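Long-range contact in CRP-like protein Clp (Xanthomonas campestris pv. campestris, PDB 3IWZ), which acts as a homodimeric global transcription regulator of virulence genes whose DNA binding is abolished by cyclic di-GMP: residues 72-77 against 193-198. Sequence-based numbering, arbitrary orientation.
Sequences DRELVL and LARLVG
Val76 N donates a hydrogen bond of 2.8 Å to Arg195 O, joining the backbone of edge strand 74-80 to the last turn of helix 190-197. The amide comes in from above the carbonyl plane, 43° out of it, and Leu75 CA makes a CA-H...O contact with Arg195 O at 3.3 Å, giving the oxygen two partners from the strand. Leu75 carries its CG anti to the backbone N (chi1 -179°), which sets CD1 3.7 Å from Gly198 CA, where the chain leaves the helix with positive phi. The Val76 and Leu196 side chains lie alongside each other, pointing the same way, Val76 CG1 3.6 Å from Leu196 CD2, while Val76 CG2 rests on Arg195 CB.

Glu74 and Arg195 also run side by side. Arg195 bends at chi3 and brings NH2 to 3.2 Å from Glu74 OE1 in a salt bridge, a bent bond with the oxygen lying out of the guanidinium plane and the two flat groups 62° apart. Both charges have their stronger polar partner outside the pair, Glu74 OE2 in a salt bridge with Arg103 and Arg195 NE in one with Glu192. Farther out, Lys151 of helix 130-157 is hydrogen-bonded to Leu196 O, and Phe157 of the second subunit packs on Leu75. The strand thus meets the C-terminal end of the first helix of the predicted helix-turn-helix, where the chain enters the turn, an interface between the cyclic-nucleotide-binding beta-roll and the DNA-binding domain of a CRP-family regulator.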
loop_
_atom_site.group_PDB
_atom_site.type_symbol
_atom_site.label_atom_id
_atom_site.label_comp_id
_atom_site.label_asym_id
_atom_site.label_seq_id
_atom_site.Cartn_x
_atom_site.Cartn_y
_atom_site.Cartn_z
ATOM N N ASP D 72 -14.853 -11.693 9.660
ATOM C CA ASP D 72 -14.405 -12.778 8.799
ATOM C C ASP D 72 -14.748 -12.431 7.352
ATOM O O ASP D 72 -15.617 -13.041 6.728
ATOM C CB ASP D 72 -15.068 -14.097 9.200
ATOM C CG ASP D 72 -14.230 -15.303 8.818
ATOM O OD1 ASP D 72 -13.136 -15.478 9.405
ATOM O OD2 ASP D 72 -14.666 -16.067 7.930
ATOM N N ARG D 73 -14.061 -11.419 6.838
ATOM C CA ARG D 73 -14.255 -10.959 5.480
ATOM C C ARG D 73 -12.866 -10.883 4.848
ATOM O O ARG D 73 -11.869 -10.694 5.548
ATOM C CB ARG D 73 -14.912 -9.570 5.487
ATOM C CG ARG D 73 -16.260 -9.478 6.226
ATOM C CD ARG D 73 -17.393 -10.139 5.451
ATOM N NE ARG D 73 -17.612 -9.513 4.146
ATOM C CZ ARG D 73 -18.091 -8.286 3.967
ATOM N NH1 ARG D 73 -18.414 -7.531 5.013
ATOM N NH2 ARG D 73 -18.242 -7.807 2.739
ATOM N N GLU D 74 -12.797 -11.029 3.531
ATOM C CA GLU D 74 -11.519 -10.962 2.845
ATOM C C GLU D 74 -11.510 -9.911 1.741
ATOM O O GLU D 74 -12.519 -9.659 1.088
ATOM C CB GLU D 74 -11.162 -12.319 2.226
ATOM C CG GLU D 74 -11.111 -13.488 3.202
ATOM C CD GLU D 74 -10.549 -14.740 2.558
ATOM O OE1 GLU D 74 -11.076 -15.167 1.510
ATOM O OE2 GLU D 74 -9.574 -15.299 3.101
ATOM N N LEU D 75 -10.348 -9.305 1.542
ATOM C CA LEU D 75 -10.163 -8.308 0.502
ATOM C C LEU D 75 -8.869 -8.645 -0.243
ATOM O O LEU D 75 -7.766 -8.556 0.315
ATOM C CB LEU D 75 -10.074 -6.898 1.106
ATOM C CG LEU D 75 -9.906 -5.711 0.145
ATOM C CD1 LEU D 75 -11.164 -5.543 -0.708
ATOM C CD2 LEU D 75 -9.642 -4.431 0.952
ATOM N N VAL D 76 -9.015 -9.063 -1.496
ATOM C CA VAL D 76 -7.868 -9.375 -2.329
ATOM C C VAL D 76 -7.164 -8.047 -2.604
ATOM O O VAL D 76 -7.797 -7.077 -3.036
ATOM C CB VAL D 76 -8.318 -10.019 -3.667
ATOM C CG1 VAL D 76 -7.149 -10.114 -4.641
ATOM C CG2 VAL D 76 -8.894 -11.397 -3.401
ATOM N N LEU D 77 -5.866 -7.990 -2.333
ATOM C CA LEU D 77 -5.125 -6.757 -2.566
ATOM C C LEU D 77 -4.390 -6.841 -3.889
ATOM O O LEU D 77 -3.894 -5.834 -4.393
ATOM C CB LEU D 77 -4.114 -6.498 -1.450
ATOM C CG LEU D 77 -4.632 -6.603 -0.020
ATOM C CD1 LEU D 77 -3.539 -6.159 0.926
ATOM C CD2 LEU D 77 -5.853 -5.745 0.162
ATOM N N LEU D 193 -14.999 -12.131 -6.877
ATOM C CA LEU D 193 -15.420 -10.799 -7.286
ATOM C C LEU D 193 -15.703 -9.978 -6.037
ATOM O O LEU D 193 -15.233 -8.843 -5.898
ATOM C CB LEU D 193 -16.685 -10.875 -8.136
ATOM C CG LEU D 193 -16.951 -9.606 -8.942
ATOM C CD1 LEU D 193 -15.795 -9.388 -9.905
ATOM C CD2 LEU D 193 -18.260 -9.733 -9.703
ATOM N N ALA D 194 -16.467 -10.570 -5.127
ATOM C CA ALA D 194 -16.819 -9.912 -3.878
ATOM C C ALA D 194 -15.575 -9.634 -3.023
ATOM O O ALA D 194 -15.535 -8.667 -2.267
ATOM C CB ALA D 194 -17.804 -10.762 -3.114
ATOM N N ARG D 195 -14.564 -10.487 -3.141
ATOM C CA ARG D 195 -13.328 -10.305 -2.388
ATOM C C ARG D 195 -12.469 -9.228 -3.045
ATOM O O ARG D 195 -11.632 -8.599 -2.398
ATOM C CB ARG D 195 -12.545 -11.621 -2.318
ATOM C CG ARG D 195 -13.063 -12.589 -1.280
ATOM C CD ARG D 195 -12.133 -13.784 -1.103
ATOM N NE ARG D 195 -12.187 -14.686 -2.245
ATOM C CZ ARG D 195 -12.423 -15.990 -2.155
ATOM N NH1 ARG D 195 -12.458 -16.737 -3.252
ATOM N NH2 ARG D 195 -12.626 -16.548 -0.966
ATOM N N LEU D 196 -12.687 -9.018 -4.337
ATOM C CA LEU D 196 -11.935 -8.018 -5.075
ATOM C C LEU D 196 -12.410 -6.605 -4.800
ATOM O O LEU D 196 -11.596 -5.709 -4.565
ATOM C CB LEU D 196 -12.010 -8.296 -6.579
ATOM C CG LEU D 196 -11.091 -9.404 -7.091
ATOM C CD1 LEU D 196 -11.456 -9.768 -8.515
ATOM C CD2 LEU D 196 -9.654 -8.937 -7.009
ATOM N N VAL D 197 -13.722 -6.403 -4.823
ATOM C CA VAL D 197 -14.279 -5.067 -4.601
ATOM C C VAL D 197 -14.645 -4.781 -3.157
ATOM O O VAL D 197 -15.050 -3.674 -2.833
ATOM C CB VAL D 197 -15.541 -4.826 -5.466
ATOM C CG1 VAL D 197 -15.212 -5.032 -6.930
ATOM C CG2 VAL D 197 -16.663 -5.752 -5.029
ATOM N N GLY D 198 -14.515 -5.787 -2.302
ATOM C CA GLY D 198 -14.832 -5.615 -0.901
ATOM C C GLY D 198 -16.321 -5.539 -0.627
ATOM O O GLY D 198 -16.794 -4.565 -0.034
#